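Local coordinates for minor capsid protein (PDB 6G42) that probably forms the pentameric penton of the mavirus capsid, each of its five chains being built round a single jelly-roll, at residues V34-S39 and F273-T278; D72-I77 and V88-F93; F155-D160 and E176-V181; I204-N209 and V233-Y238. All blocks are in the same frame, centred on the assembly; numbering follows the deposited sequence.

The four contacts fall into two distant groups on opposite sides of the chain's centre. Contacts 1 and 4 lie in one sheet of the jelly-roll, where strands 272-281 and 201-207 are neighbours, and their centres are 12 Å apart. Contacts 2 and 3, centres 10 Å apart, share the sheet of a domain inserted between strands 49-62 and 201-207, with strands 74-79 and 154-158 adjoining. Contacts 3 and 4 are largely buried and mostly apolar. Contacts 1 and 2 are partly exposed: contact 1 pairs an outward-facing aspartate with an asparagine, and contact 2 places charged residues on an outer strand. Contact 3 also has a polar rim beside another subunit.

Contact 1: residues V34-S39 and F273-T278; sequences VDIFRS and FNLSFT
Val34 and Ile36 are joined to Leu275 and Phe273 as antiparallel hydrogen-bonded pairs, with four backbone bonds between them. The bond from Val34 N to Leu275 O is 2.8 Å long, whereas that from Ile36 N to Phe273 O is bent, 139° at the hydrogen.

Between these pairs stand Asp35 and Asn274, a non-hydrogen-bonded pair whose polar side chains suit the more exposed face. Asn274 ND2 donates to Asp35 OD1 over 2.8 Å. The acceptor lies in the amide plane, but the donor comes from above the carboxylate, and the two flat groups are turned 58° apart. The same ND2 also bonds to Ser33 OG.

The strands form part of one jelly-roll sheet, and on their opposite, interior face Ile36, Phe273 and Leu275 gather; Val34, nearer the margin, packs on strand 8-15. Ile36 CB makes a CH-pi contact over one face of the Phe273 ring, 4.2 Å from its centroid. Ile36 CG1 lies beside the backbone N (chi1 -73°), and the turn at chi2 lays CD1 against the ring, 3.9 Å from Phe273 CE2. That methyl also meets Leu275 CD1, at 3.6 Å. Phe273 and Leu275 both touch Leu301 on strand 296-305 of the facing sheet.

Contact 2: residues D72-I77 and V88-F93; sequences DYQVGI and VREVDF
Tyr73 and Phe93 meet with their rings set obliquely: Tyr73 CD2 lies in the plane of the Phe93 ring, at its edge, 3.9 Å from Phe93 CZ. The tyrosine serves both environments, since its ring is buried against Phe93 and Met162 while its OH bonds to Asp165 OD2. Behind the ring, Tyr73 CB rests on Val91 CG2 at 3.8 Å. The Val91 branch that touches is the one beside its own backbone N; CG1 is anti to that N (chi1 -179°).

On the opposite face of this beta hairpin, formed by strands 74-79 and 84-90, Gln74 runs out as an extended chain. Its CG passes Glu90 CG at 4.2 Å, and its amide end runs past Val88 CG1 on the way to a hydrogen bond between OE1 and Tyr178 OH. Gly76 stands across from Val88, the CA atoms of the two being 4.3 Å apart, and it sets only hydrogen against the branched valine.

Val75 and Arg89 form the central hydrogen-bonded pair, with 3.2 Å both from Val75 N to Arg89 O and from Arg89 N to Val75 O. Val75 turns its methyls to Thr116 and Leu117 of helix 106-120. The bond from Val91 N to Tyr73 O is weak. A few rather long backbone bonds are supplemented by packing of Tyr73, Val75, Val91 and Phe93 on the helix side, with Arg89 at its exposed rim; Gln74 and Glu90 flank Val88 on the other face.

Contact 3: residues F155-D160 and E176-V181; sequences FIMFND and EEYSLV
Val181 CG2 sits over one face of the Phe158 ring, 3.9 Å from its centroid, a CH-pi contact made by the Val181 branch that lies beside its own backbone N. On the other side of the sheet Leu180 crosses Phe155 at about a right angle and brings CD1 to 3.6 Å from Phe155 CD2. Met157, flexible and unbranched, bends at its thioether (chi3 62°) so that CE reaches Tyr178 CB.

Phe158 and Ser179 exchange backbone bonds, 2.9 Å from Phe158 N to Ser179 O and 2.9 Å from Ser179 N to Phe158 O. Toward the edge, Glu177 OE2 accepts a bond of 3.1 Å from Asp160 N, which meets it from above the carboxylate plane. A carboxylate suits the start of a helix, where the dipole would probably favour it. Asn159, the N-cap, weakly bonds Met162 N through OD1, and its ND2 holds Asp72 O.

Strand 179-181 lies between strands 154-158 and 171-173, helix 160-165 follows directly from strand 154-158, and Ser179 OG reaches Arg25 of a neighbouring subunit.

Contact 4: residues I204-N209 and V233-Y238; sequences IVIESN and VFLTNY
Leu235 N gives Ile206 O a hydrogen bond of 2.8 Å, while Ile206 N reaches past it to Thr236 O by a weak bond of 3.4 Å. Two residues thus stand against one, and with Leu235 at phi -92° and psi -30° the backbone resembles a classic beta bulge. Regular antiparallel pairing follows, the bond from Ile204 N to Tyr238 O being 2.8 Å and that from Tyr238 N to Ile204 O 2.9 Å.

Branched side chains fill the interior face. Ile206 lays CD1 against Thr236 CG2 at 3.8 Å; the threonine offers its methyl to this apolar neighbour. The other Ile206 branch, CG2, anti to the backbone N, lies 4.1 Å from Leu235 CD1, the two side chains meeting at about a right angle. On the reverse face Val205 CG1 touches the Phe234 ring, 3.5 Å from CD2.

Beyond the strand, Val233 touches Ser208, whose small hydroxyl bonds both Asn274 O and Leu211 N. Strand 201-207 lies between strands 236-239 and 272-281 in one jelly-roll sheet, and Ile204, Ile206, Thr236 and Tyr238 pack on strands 49-62 and 248-264 of the facing sheet.

Contact 1: residues V34-S39 and F273-T278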
loop_
_atom_site.group_PDB
_atom_site.type_symbol
_atom_site.label_atom_id
_atom_site.label_comp_id
_atom_site.label_asym_id
_atom_site.label_seq_id
_atom_site.Cartn_x
_atom_site.Cartn_y
_atom_site.Cartn_z
ATOM N N VAL C 34 30.928 -6.793 13.607
ATOM C CA VAL C 34 31.736 -5.592 13.410
ATOM C C VAL C 34 32.262 -5.069 14.732
ATOM O O VAL C 34 31.510 -4.955 15.702
ATOM C CB VAL C 34 30.948 -4.419 12.786
ATOM C CG1 VAL C 34 31.919 -3.380 12.248
ATOM C CG2 VAL C 34 30.051 -4.878 11.666
ATOM N N ASP C 35 33.545 -4.721 14.741
ATOM C CA ASP C 35 34.145 -3.973 15.837
ATOM C C ASP C 35 34.209 -2.506 15.442
ATOM O O ASP C 35 34.976 -2.127 14.555
ATOM C CB ASP C 35 35.554 -4.492 16.152
ATOM C CG ASP C 35 35.547 -5.902 16.729
ATOM O OD1 ASP C 35 34.671 -6.224 17.570
ATOM O OD2 ASP C 35 36.442 -6.690 16.348
ATOM N N ILE C 36 33.380 -1.695 16.093
ATOM C CA ILE C 36 33.485 -0.237 16.009
ATOM C C ILE C 36 34.597 0.167 16.968
ATOM O O ILE C 36 34.512 -0.125 18.157
ATOM C CB ILE C 36 32.168 0.482 16.408
ATOM C CG1 ILE C 36 31.098 0.313 15.319
ATOM C CG2 ILE C 36 32.410 1.970 16.672
ATOM C CD1 ILE C 36 30.307 -0.973 15.416
ATOM N N PHE C 37 35.626 0.834 16.447
ATOM C CA PHE C 37 36.787 1.251 17.233
ATOM C C PHE C 37 37.210 2.641 16.757
ATOM O O PHE C 37 37.432 2.848 15.563
ATOM C CB PHE C 37 37.906 0.207 17.057
ATOM C CG PHE C 37 39.126 0.390 17.950
ATOM C CD1 PHE C 37 39.115 1.179 19.113
ATOM C CD2 PHE C 37 40.299 -0.294 17.637
ATOM C CE1 PHE C 37 40.254 1.302 19.903
ATOM C CE2 PHE C 37 41.434 -0.176 18.430
ATOM C CZ PHE C 37 41.412 0.621 19.564
ATOM N N ARG C 38 37.273 3.592 17.690
ATOM C CA ARG C 38 37.562 5.000 17.378
ATOM C C ARG C 38 38.698 5.606 18.208
ATOM O O ARG C 38 39.077 5.062 19.245
ATOM C CB ARG C 38 36.292 5.832 17.538
ATOM C CG ARG C 38 35.145 5.332 16.667
ATOM C CD ARG C 38 34.100 6.407 16.432
ATOM N NE ARG C 38 34.592 7.479 15.566
ATOM C CZ ARG C 38 34.713 7.401 14.240
ATOM N NH1 ARG C 38 34.385 6.290 13.578
ATOM N NH2 ARG C 38 35.171 8.453 13.568
ATOM N N SER C 39 39.229 6.735 17.740
ATOM C CA SER C 39 40.372 7.395 18.394
ATOM C C SER C 39 39.992 7.939 19.765
ATOM O O SER C 39 40.555 7.523 20.780
ATOM C CB SER C 39 40.933 8.527 17.530
ATOM O OG SER C 39 41.420 8.025 16.306
ATOM N N PHE C 273 33.068 -0.962 20.726
ATOM C CA PHE C 273 32.105 -2.024 21.026
ATOM C C PHE C 273 31.899 -2.933 19.824
ATOM O O PHE C 273 32.298 -2.608 18.708
ATOM C CB PHE C 273 30.760 -1.447 21.503
ATOM C CG PHE C 273 30.107 -0.509 20.521
ATOM C CD1 PHE C 273 30.442 0.841 20.502
ATOM C CD2 PHE C 273 29.139 -0.967 19.633
ATOM C CE1 PHE C 273 29.840 1.713 19.610
ATOM C CE2 PHE C 273 28.534 -0.100 18.738
ATOM C CZ PHE C 273 28.885 1.243 18.725
ATOM N N ASN C 274 31.273 -4.073 20.086
ATOM C CA ASN C 274 30.981 -5.083 19.079
ATOM C C ASN C 274 29.492 -5.059 18.726
ATOM O O ASN C 274 28.646 -4.837 19.593
ATOM C CB ASN C 274 31.354 -6.465 19.610
ATOM C CG ASN C 274 31.261 -7.540 18.549
ATOM O OD1 ASN C 274 30.287 -8.299 18.500
ATOM N ND2 ASN C 274 32.262 -7.599 17.677
ATOM N N LEU C 275 29.194 -5.275 17.446
ATOM C CA LEU C 275 27.830 -5.530 16.977
ATOM C C LEU C 275 27.855 -6.818 16.172
ATOM O O LEU C 275 28.776 -7.034 15.378
ATOM C CB LEU C 275 27.320 -4.397 16.083
ATOM C CG LEU C 275 27.196 -3.010 16.707
ATOM C CD1 LEU C 275 26.907 -1.971 15.640
ATOM C CD2 LEU C 275 26.108 -2.991 17.760
ATOM N N SER C 276 26.845 -7.665 16.376
ATOM C CA SER C 276 26.659 -8.860 15.554
ATOM C C SER C 276 25.189 -9.125 15.280
ATOM O O SER C 276 24.329 -8.770 16.083
ATOM C CB SER C 276 27.314 -10.088 16.203
ATOM O OG SER C 276 27.066 -10.127 17.589
ATOM N N PHE C 277 24.928 -9.761 14.136
ATOM C CA PHE C 277 23.580 -10.110 13.683
ATOM C C PHE C 277 23.258 -11.577 13.994
ATOM O O PHE C 277 24.047 -12.479 13.702
ATOM C CB PHE C 277 23.436 -9.836 12.179
ATOM C CG PHE C 277 23.303 -8.374 11.836
ATOM C CD1 PHE C 277 24.418 -7.532 11.845
ATOM C CD2 PHE C 277 22.065 -7.833 11.508
ATOM C CE1 PHE C 277 24.294 -6.185 11.534
ATOM C CE2 PHE C 277 21.937 -6.487 11.192
ATOM C CZ PHE C 277 23.049 -5.662 11.201
ATOM N N THR C 278 22.082 -11.797 14.572
ATOM C CA THR C 278 21.662 -13.106 15.052
ATOM C C THR C 278 20.231 -13.370 14.610
ATOM O O THR C 278 19.384 -12.476 14.673
ATOM C CB THR C 278 21.697 -13.156 16.586
ATOM O OG1 THR C 278 22.925 -12.598 17.070
ATOM C CG2 THR C 278 21.583 -14.578 17.073
#

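Contact 2: residues D72-I77 and V88-F93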
loop_
_atom_site.group_PDB
_atom_site.type_symbol
_atom_site.label_atom_id
_atom_site.label_comp_id
_atom_site.label_asym_id
_atom_site.label_seq_id
_atom_site.Cartn_x
_atom_site.Cartn_y
_atom_site.Cartn_z
ATOM N N ASP C 72 6.071 -32.624 12.762
ATOM C CA ASP C 72 5.838 -34.076 12.796
ATOM C C ASP C 72 4.722 -34.439 11.820
ATOM O O ASP C 72 3.585 -34.681 12.221
ATOM C CB ASP C 72 5.468 -34.535 14.213
ATOM C CG ASP C 72 6.579 -34.291 15.225
ATOM O OD1 ASP C 72 7.756 -34.599 14.932
ATOM O OD2 ASP C 72 6.269 -33.798 16.332
ATOM N N TYR C 73 5.059 -34.471 10.536
ATOM C CA TYR C 73 4.071 -34.729 9.487
ATOM C C TYR C 73 3.816 -36.222 9.307
ATOM O O TYR C 73 4.702 -37.042 9.546
ATOM C CB TYR C 73 4.503 -34.110 8.146
ATOM C CG TYR C 73 4.612 -32.585 8.105
ATOM C CD1 TYR C 73 3.932 -31.764 9.021
ATOM C CD2 TYR C 73 5.371 -31.962 7.113
ATOM C CE1 TYR C 73 4.039 -30.381 8.961
ATOM C CE2 TYR C 73 5.480 -30.580 7.046
ATOM C CZ TYR C 73 4.815 -29.792 7.973
ATOM O OH TYR C 73 4.921 -28.422 7.911
ATOM N N GLN C 74 2.593 -36.549 8.886
ATOM C CA GLN C 74 2.191 -37.907 8.509
ATOM C C GLN C 74 1.113 -37.837 7.437
ATOM O O GLN C 74 0.112 -37.140 7.615
ATOM C CB GLN C 74 1.601 -38.682 9.690
ATOM C CG GLN C 74 2.570 -39.043 10.803
ATOM C CD GLN C 74 1.936 -39.925 11.875
ATOM O OE1 GLN C 74 0.919 -40.587 11.644
ATOM N NE2 GLN C 74 2.542 -39.935 13.062
ATOM N N VAL C 75 1.316 -38.566 6.342
ATOM C CA VAL C 75 0.264 -38.770 5.334
ATOM C C VAL C 75 -0.361 -40.153 5.502
ATOM O O VAL C 75 0.154 -40.991 6.241
ATOM C CB VAL C 75 0.748 -38.565 3.876
ATOM C CG1 VAL C 75 1.105 -37.105 3.646
ATOM C CG2 VAL C 75 1.917 -39.476 3.514
ATOM N N GLY C 76 -1.482 -40.370 4.824
ATOM C CA GLY C 76 -2.185 -41.652 4.866
ATOM C C GLY C 76 -3.165 -41.807 3.723
ATOM O O GLY C 76 -3.397 -40.866 2.964
ATOM N N ILE C 77 -3.726 -43.006 3.592
ATOM C CA ILE C 77 -4.715 -43.299 2.547
ATOM C C ILE C 77 -5.908 -44.030 3.147
ATOM O O ILE C 77 -5.745 -45.024 3.854
ATOM C CB ILE C 77 -4.110 -44.113 1.389
ATOM C CG1 ILE C 77 -2.804 -43.447 0.945
ATOM C CG2 ILE C 77 -5.109 -44.221 0.239
ATOM C CD1 ILE C 77 -2.216 -43.950 -0.347
ATOM N N VAL C 88 -0.412 -45.511 6.931
ATOM C CA VAL C 88 0.067 -44.224 7.444
ATOM C C VAL C 88 1.594 -44.286 7.559
ATOM O O VAL C 88 2.144 -45.275 8.053
ATOM C CB VAL C 88 -0.555 -43.887 8.824
ATOM C CG1 VAL C 88 0.078 -42.647 9.441
ATOM C CG2 VAL C 88 -2.056 -43.676 8.702
ATOM N N ARG C 89 2.265 -43.220 7.119
ATOM C CA ARG C 89 3.731 -43.110 7.204
ATOM C C ARG C 89 4.173 -41.689 7.565
ATOM O O ARG C 89 3.527 -40.713 7.180
ATOM C CB ARG C 89 4.372 -43.528 5.881
ATOM C CG ARG C 89 5.868 -43.808 5.982
ATOM C CD ARG C 89 6.458 -44.294 4.666
ATOM N NE ARG C 89 5.875 -45.563 4.224
ATOM C CZ ARG C 89 6.201 -46.212 3.105
ATOM N NH1 ARG C 89 7.124 -45.730 2.274
ATOM N NH2 ARG C 89 5.595 -47.361 2.816
ATOM N N GLU C 90 5.278 -41.587 8.302
ATOM C CA GLU C 90 5.888 -40.293 8.621
ATOM C C GLU C 90 6.643 -39.764 7.413
ATOM O O GLU C 90 7.272 -40.533 6.693
ATOM C CB GLU C 90 6.871 -40.412 9.794
ATOM C CG GLU C 90 6.277 -40.954 11.088
ATOM C CD GLU C 90 7.226 -40.867 12.280
ATOM O OE1 GLU C 90 8.371 -40.371 12.136
ATOM O OE2 GLU C 90 6.817 -41.300 13.380
ATOM N N VAL C 91 6.592 -38.453 7.206
ATOM C CA VAL C 91 7.367 -37.808 6.145
ATOM C C VAL C 91 8.819 -37.686 6.626
ATOM O O VAL C 91 9.084 -37.118 7.689
ATOM C CB VAL C 91 6.791 -36.425 5.753
ATOM C CG1 VAL C 91 7.605 -35.783 4.628
ATOM C CG2 VAL C 91 5.336 -36.560 5.319
ATOM N N ASP C 92 9.740 -38.236 5.836
ATOM C CA ASP C 92 11.165 -38.249 6.162
ATOM C C ASP C 92 11.878 -37.178 5.337
ATOM O O ASP C 92 11.892 -37.241 4.109
ATOM C CB ASP C 92 11.758 -39.640 5.876
ATOM C CG ASP C 92 13.123 -39.862 6.537
ATOM O OD1 ASP C 92 13.746 -38.902 7.038
ATOM O OD2 ASP C 92 13.586 -41.024 6.554
ATOM N N PHE C 93 12.458 -36.197 6.024
ATOM C CA PHE C 93 13.216 -35.111 5.386
ATOM C C PHE C 93 14.746 -35.311 5.419
ATOM O O PHE C 93 15.487 -34.492 4.867
ATOM C CB PHE C 93 12.844 -33.769 6.034
ATOM C CG PHE C 93 11.417 -33.346 5.784
ATOM C CD1 PHE C 93 11.065 -32.692 4.606
ATOM C CD2 PHE C 93 10.425 -33.596 6.726
ATOM C CE1 PHE C 93 9.756 -32.295 4.373
ATOM C CE2 PHE C 93 9.115 -33.203 6.498
ATOM C CZ PHE C 93 8.779 -32.549 5.321
#

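Contact 3: residues F155-D160 and E176-V181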
loop_
_atom_site.group_PDB
_atom_site.type_symbol
_atom_site.label_atom_id
_atom_site.label_comp_id
_atom_site.label_asym_id
_atom_site.label_seq_id
_atom_site.Cartn_x
_atom_site.Cartn_y
_atom_site.Cartn_z
ATOM N N PHE C 155 -9.133 -41.519 -0.484
ATOM C CA PHE C 155 -8.799 -40.165 -0.040
ATOM C C PHE C 155 -7.328 -40.087 0.362
ATOM O O PHE C 155 -6.685 -41.110 0.599
ATOM C CB PHE C 155 -9.627 -39.787 1.190
ATOM C CG PHE C 155 -11.016 -39.310 0.885
ATOM C CD1 PHE C 155 -11.229 -38.232 0.029
ATOM C CD2 PHE C 155 -12.117 -39.901 1.503
ATOM C CE1 PHE C 155 -12.513 -37.777 -0.233
ATOM C CE2 PHE C 155 -13.402 -39.449 1.249
ATOM C CZ PHE C 155 -13.601 -38.386 0.379
ATOM N N ILE C 156 -6.816 -38.860 0.443
ATOM C CA ILE C 156 -5.519 -38.571 1.062
ATOM C C ILE C 156 -5.790 -38.035 2.469
ATOM O O ILE C 156 -6.670 -37.192 2.654
ATOM C CB ILE C 156 -4.712 -37.529 0.258
ATOM C CG1 ILE C 156 -4.399 -38.059 -1.148
ATOM C CG2 ILE C 156 -3.409 -37.172 0.975
ATOM C CD1 ILE C 156 -3.970 -36.991 -2.135
ATOM N N MET C 157 -5.021 -38.522 3.443
ATOM C CA MET C 157 -5.143 -38.124 4.854
ATOM C C MET C 157 -3.966 -37.250 5.262
ATOM O O MET C 157 -2.831 -37.547 4.906
ATOM C CB MET C 157 -5.135 -39.351 5.766
ATOM C CG MET C 157 -6.318 -40.292 5.616
ATOM S SD MET C 157 -5.975 -41.899 6.358
ATOM C CE MET C 157 -5.724 -41.476 8.080
ATOM N N PHE C 158 -4.253 -36.184 6.006
ATOM C CA PHE C 158 -3.244 -35.304 6.610
ATOM C C PHE C 158 -3.445 -35.366 8.123
ATOM O O PHE C 158 -4.569 -35.207 8.606
ATOM C CB PHE C 158 -3.472 -33.845 6.173
ATOM C CG PHE C 158 -2.878 -33.466 4.829
ATOM C CD1 PHE C 158 -2.699 -34.388 3.796
ATOM C CD2 PHE C 158 -2.545 -32.137 4.585
ATOM C CE1 PHE C 158 -2.172 -33.999 2.572
ATOM C CE2 PHE C 158 -2.019 -31.745 3.361
ATOM C CZ PHE C 158 -1.832 -32.679 2.354
ATOM N N ASN C 159 -2.365 -35.575 8.874
ATOM C CA ASN C 159 -2.420 -35.474 10.346
ATOM C C ASN C 159 -2.476 -33.997 10.772
ATOM O O ASN C 159 -2.444 -33.108 9.922
ATOM C CB ASN C 159 -1.261 -36.236 11.013
ATOM C CG ASN C 159 0.080 -35.539 10.875
ATOM O OD1 ASN C 159 0.323 -34.816 9.914
ATOM N ND2 ASN C 159 0.975 -35.787 11.824
ATOM N N ASP C 160 -2.552 -33.739 12.074
ATOM C CA ASP C 160 -2.822 -32.385 12.564
ATOM C C ASP C 160 -1.718 -31.353 12.278
ATOM O O ASP C 160 -2.021 -30.176 12.107
ATOM C CB ASP C 160 -3.157 -32.389 14.058
ATOM C CG ASP C 160 -3.884 -31.120 14.501
ATOM O OD1 ASP C 160 -4.820 -30.684 13.791
ATOM O OD2 ASP C 160 -3.510 -30.555 15.555
ATOM N N GLU C 176 -9.438 -38.009 15.755
ATOM C CA GLU C 176 -8.679 -37.046 16.593
ATOM C C GLU C 176 -7.331 -36.559 16.031
ATOM O O GLU C 176 -6.843 -35.502 16.445
ATOM C CB GLU C 176 -8.416 -37.616 17.992
ATOM C CG GLU C 176 -9.654 -37.836 18.847
ATOM C CD GLU C 176 -9.350 -37.912 20.339
ATOM O OE1 GLU C 176 -8.189 -38.179 20.726
ATOM O OE2 GLU C 176 -10.285 -37.703 21.136
ATOM N N GLU C 177 -6.721 -37.343 15.140
ATOM C CA GLU C 177 -5.459 -36.971 14.487
ATOM C C GLU C 177 -5.594 -36.645 12.993
ATOM O O GLU C 177 -5.110 -35.602 12.547
ATOM C CB GLU C 177 -4.420 -38.086 14.689
ATOM C CG GLU C 177 -2.987 -37.714 14.313
ATOM C CD GLU C 177 -2.461 -36.504 15.067
ATOM O OE1 GLU C 177 -2.719 -36.394 16.284
ATOM O OE2 GLU C 177 -1.790 -35.657 14.444
ATOM N N TYR C 178 -6.245 -37.527 12.232
ATOM C CA TYR C 178 -6.227 -37.469 10.757
ATOM C C TYR C 178 -7.474 -36.814 10.149
ATOM O O TYR C 178 -8.571 -36.922 10.696
ATOM C CB TYR C 178 -6.030 -38.877 10.179
ATOM C CG TYR C 178 -4.827 -39.593 10.762
ATOM C CD1 TYR C 178 -3.529 -39.219 10.412
ATOM C CD2 TYR C 178 -4.982 -40.631 11.682
ATOM C CE1 TYR C 178 -2.422 -39.862 10.956
ATOM C CE2 TYR C 178 -3.883 -41.281 12.231
ATOM C CZ TYR C 178 -2.605 -40.893 11.866
ATOM O OH TYR C 178 -1.515 -41.532 12.411
ATOM N N SER C 179 -7.280 -36.141 9.012
ATOM C CA SER C 179 -8.352 -35.439 8.289
ATOM C C SER C 179 -8.260 -35.738 6.797
ATOM O O SER C 179 -7.162 -35.859 6.258
ATOM C CB SER C 179 -8.252 -33.923 8.504
ATOM O OG SER C 179 -8.372 -33.574 9.872
ATOM N N LEU C 180 -9.416 -35.838 6.139
ATOM C CA LEU C 180 -9.497 -36.170 4.708
ATOM C C LEU C 180 -9.353 -34.936 3.819
ATOM O O LEU C 180 -10.006 -33.921 4.052
ATOM C CB LEU C 180 -10.836 -36.845 4.382
ATOM C CG LEU C 180 -11.197 -38.135 5.117
ATOM C CD1 LEU C 180 -12.646 -38.510 4.826
ATOM C CD2 LEU C 180 -10.262 -39.277 4.749
ATOM N N VAL C 181 -8.522 -35.045 2.786
ATOM C CA VAL C 181 -8.366 -33.984 1.792
ATOM C C VAL C 181 -9.446 -34.158 0.721
ATOM O O VAL C 181 -9.398 -35.098 -0.079
ATOM C CB VAL C 181 -6.959 -34.002 1.151
ATOM C CG1 VAL C 181 -6.810 -32.895 0.113
ATOM C CG2 VAL C 181 -5.889 -33.851 2.223
#

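Contact 4: residues I204-N209 and V233-Y238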
loop_
_atom_site.group_PDB
_atom_site.type_symbol
_atom_site.label_atom_id
_atom_site.label_comp_id
_atom_site.label_asym_id
_atom_site.label_seq_id
_atom_site.Cartn_x
_atom_site.Cartn_y
_atom_site.Cartn_z
ATOM N N ILE C 204 15.211 -11.226 13.355
ATOM C CA ILE C 204 16.645 -11.008 13.120
ATOM C C ILE C 204 17.014 -9.828 14.008
ATOM O O ILE C 204 16.394 -8.766 13.931
ATOM C CB ILE C 204 16.971 -10.665 11.647
ATOM C CG1 ILE C 204 16.653 -11.856 10.733
ATOM C CG2 ILE C 204 18.442 -10.268 11.496
ATOM C CD1 ILE C 204 16.691 -11.539 9.253
ATOM N N VAL C 205 18.046 -10.025 14.819
ATOM C CA VAL C 205 18.394 -9.126 15.909
ATOM C C VAL C 205 19.831 -8.657 15.737
ATOM O O VAL C 205 20.667 -9.393 15.221
ATOM C CB VAL C 205 18.256 -9.876 17.256
ATOM C CG1 VAL C 205 18.909 -9.123 18.410
ATOM C CG2 VAL C 205 16.791 -10.147 17.569
ATOM N N ILE C 206 20.097 -7.425 16.171
ATOM C CA ILE C 206 21.458 -6.921 16.388
ATOM C C ILE C 206 21.723 -6.930 17.897
ATOM O O ILE C 206 20.978 -6.302 18.654
ATOM C CB ILE C 206 21.635 -5.485 15.853
ATOM C CG1 ILE C 206 21.455 -5.465 14.333
ATOM C CG2 ILE C 206 23.010 -4.932 16.230
ATOM C CD1 ILE C 206 21.412 -4.080 13.718
ATOM N N GLU C 207 22.783 -7.632 18.312
ATOM C CA GLU C 207 23.210 -7.698 19.727
ATOM C C GLU C 207 24.679 -7.298 19.932
ATOM O O GLU C 207 25.460 -7.227 18.976
ATOM C CB GLU C 207 22.916 -9.083 20.338
ATOM C CG GLU C 207 23.377 -10.295 19.537
ATOM C CD GLU C 207 22.893 -11.620 20.122
ATOM O OE1 GLU C 207 21.786 -11.679 20.706
ATOM O OE2 GLU C 207 23.614 -12.625 19.984
ATOM N N SER C 208 25.019 -7.026 21.193
ATOM C CA SER C 208 26.352 -6.569 21.594
ATOM C C SER C 208 26.738 -7.133 22.956
ATOM O O SER C 208 25.970 -7.018 23.909
ATOM C CB SER C 208 26.384 -5.043 21.670
ATOM O OG SER C 208 27.659 -4.581 22.087
ATOM N N ASN C 209 27.930 -7.721 23.044
ATOM C CA ASN C 209 28.452 -8.237 24.328
ATOM C C ASN C 209 29.115 -7.174 25.229
ATOM O O ASN C 209 29.216 -7.385 26.437
ATOM C CB ASN C 209 29.384 -9.453 24.131
ATOM C CG ASN C 209 30.518 -9.198 23.143
ATOM O OD1 ASN C 209 30.886 -8.055 22.872
ATOM N ND2 ASN C 209 31.071 -10.275 22.594
ATOM N N VAL C 233 21.013 -8.298 25.760
ATOM C CA VAL C 233 21.245 -7.060 25.015
ATOM C C VAL C 233 20.722 -7.245 23.596
ATOM O O VAL C 233 21.224 -8.082 22.845
ATOM C CB VAL C 233 22.740 -6.694 24.975
ATOM C CG1 VAL C 233 22.970 -5.426 24.163
ATOM C CG2 VAL C 233 23.275 -6.514 26.391
ATOM N N PHE C 234 19.693 -6.470 23.262
ATOM C CA PHE C 234 19.040 -6.494 21.958
ATOM C C PHE C 234 18.936 -5.034 21.516
ATOM O O PHE C 234 18.282 -4.241 22.192
ATOM C CB PHE C 234 17.628 -7.089 22.069
ATOM C CG PHE C 234 17.584 -8.580 22.317
ATOM C CD1 PHE C 234 18.057 -9.130 23.503
ATOM C CD2 PHE C 234 17.003 -9.437 21.385
ATOM C CE1 PHE C 234 17.994 -10.497 23.737
ATOM C CE2 PHE C 234 16.938 -10.808 21.614
ATOM C CZ PHE C 234 17.433 -11.338 22.791
ATOM N N LEU C 235 19.576 -4.679 20.401
ATOM C CA LEU C 235 19.563 -3.293 19.884
ATOM C C LEU C 235 18.442 -2.982 18.881
ATOM O O LEU C 235 17.997 -1.841 18.789
ATOM C CB LEU C 235 20.920 -2.939 19.280
ATOM C CG LEU C 235 22.123 -3.088 20.214
ATOM C CD1 LEU C 235 23.351 -2.479 19.557
ATOM C CD2 LEU C 235 21.894 -2.455 21.579
ATOM N N THR C 236 18.021 -3.985 18.117
ATOM C CA THR C 236 16.785 -3.902 17.333
ATOM C C THR C 236 16.245 -5.310 17.063
ATOM O O THR C 236 16.994 -6.285 17.099
ATOM C CB THR C 236 16.961 -3.092 16.015
ATOM O OG1 THR C 236 15.677 -2.815 15.431
ATOM C CG2 THR C 236 17.838 -3.831 15.000
ATOM N N ASN C 237 14.936 -5.381 16.823
ATOM C CA ASN C 237 14.223 -6.614 16.494
ATOM C C ASN C 237 13.548 -6.431 15.156
ATOM O O ASN C 237 12.525 -5.748 15.075
ATOM C CB ASN C 237 13.115 -6.879 17.506
ATOM C CG ASN C 237 13.611 -7.520 18.769
ATOM O OD1 ASN C 237 14.622 -7.105 19.335
ATOM N ND2 ASN C 237 12.877 -8.525 19.247
ATOM N N TYR C 238 14.105 -7.025 14.113
ATOM C CA TYR C 238 13.460 -7.035 12.806
ATOM C C TYR C 238 12.638 -8.310 12.710
ATOM O O TYR C 238 13.186 -9.400 12.794
ATOM C CB TYR C 238 14.499 -6.984 11.688
ATOM C CG TYR C 238 13.912 -7.018 10.302
ATOM C CD1 TYR C 238 13.496 -5.849 9.676
ATOM C CD2 TYR C 238 13.776 -8.217 9.609
ATOM C CE1 TYR C 238 12.957 -5.874 8.400
ATOM C CE2 TYR C 238 13.235 -8.251 8.334
ATOM C CZ TYR C 238 12.828 -7.075 7.733
ATOM O OH TYR C 238 12.292 -7.095 6.468
#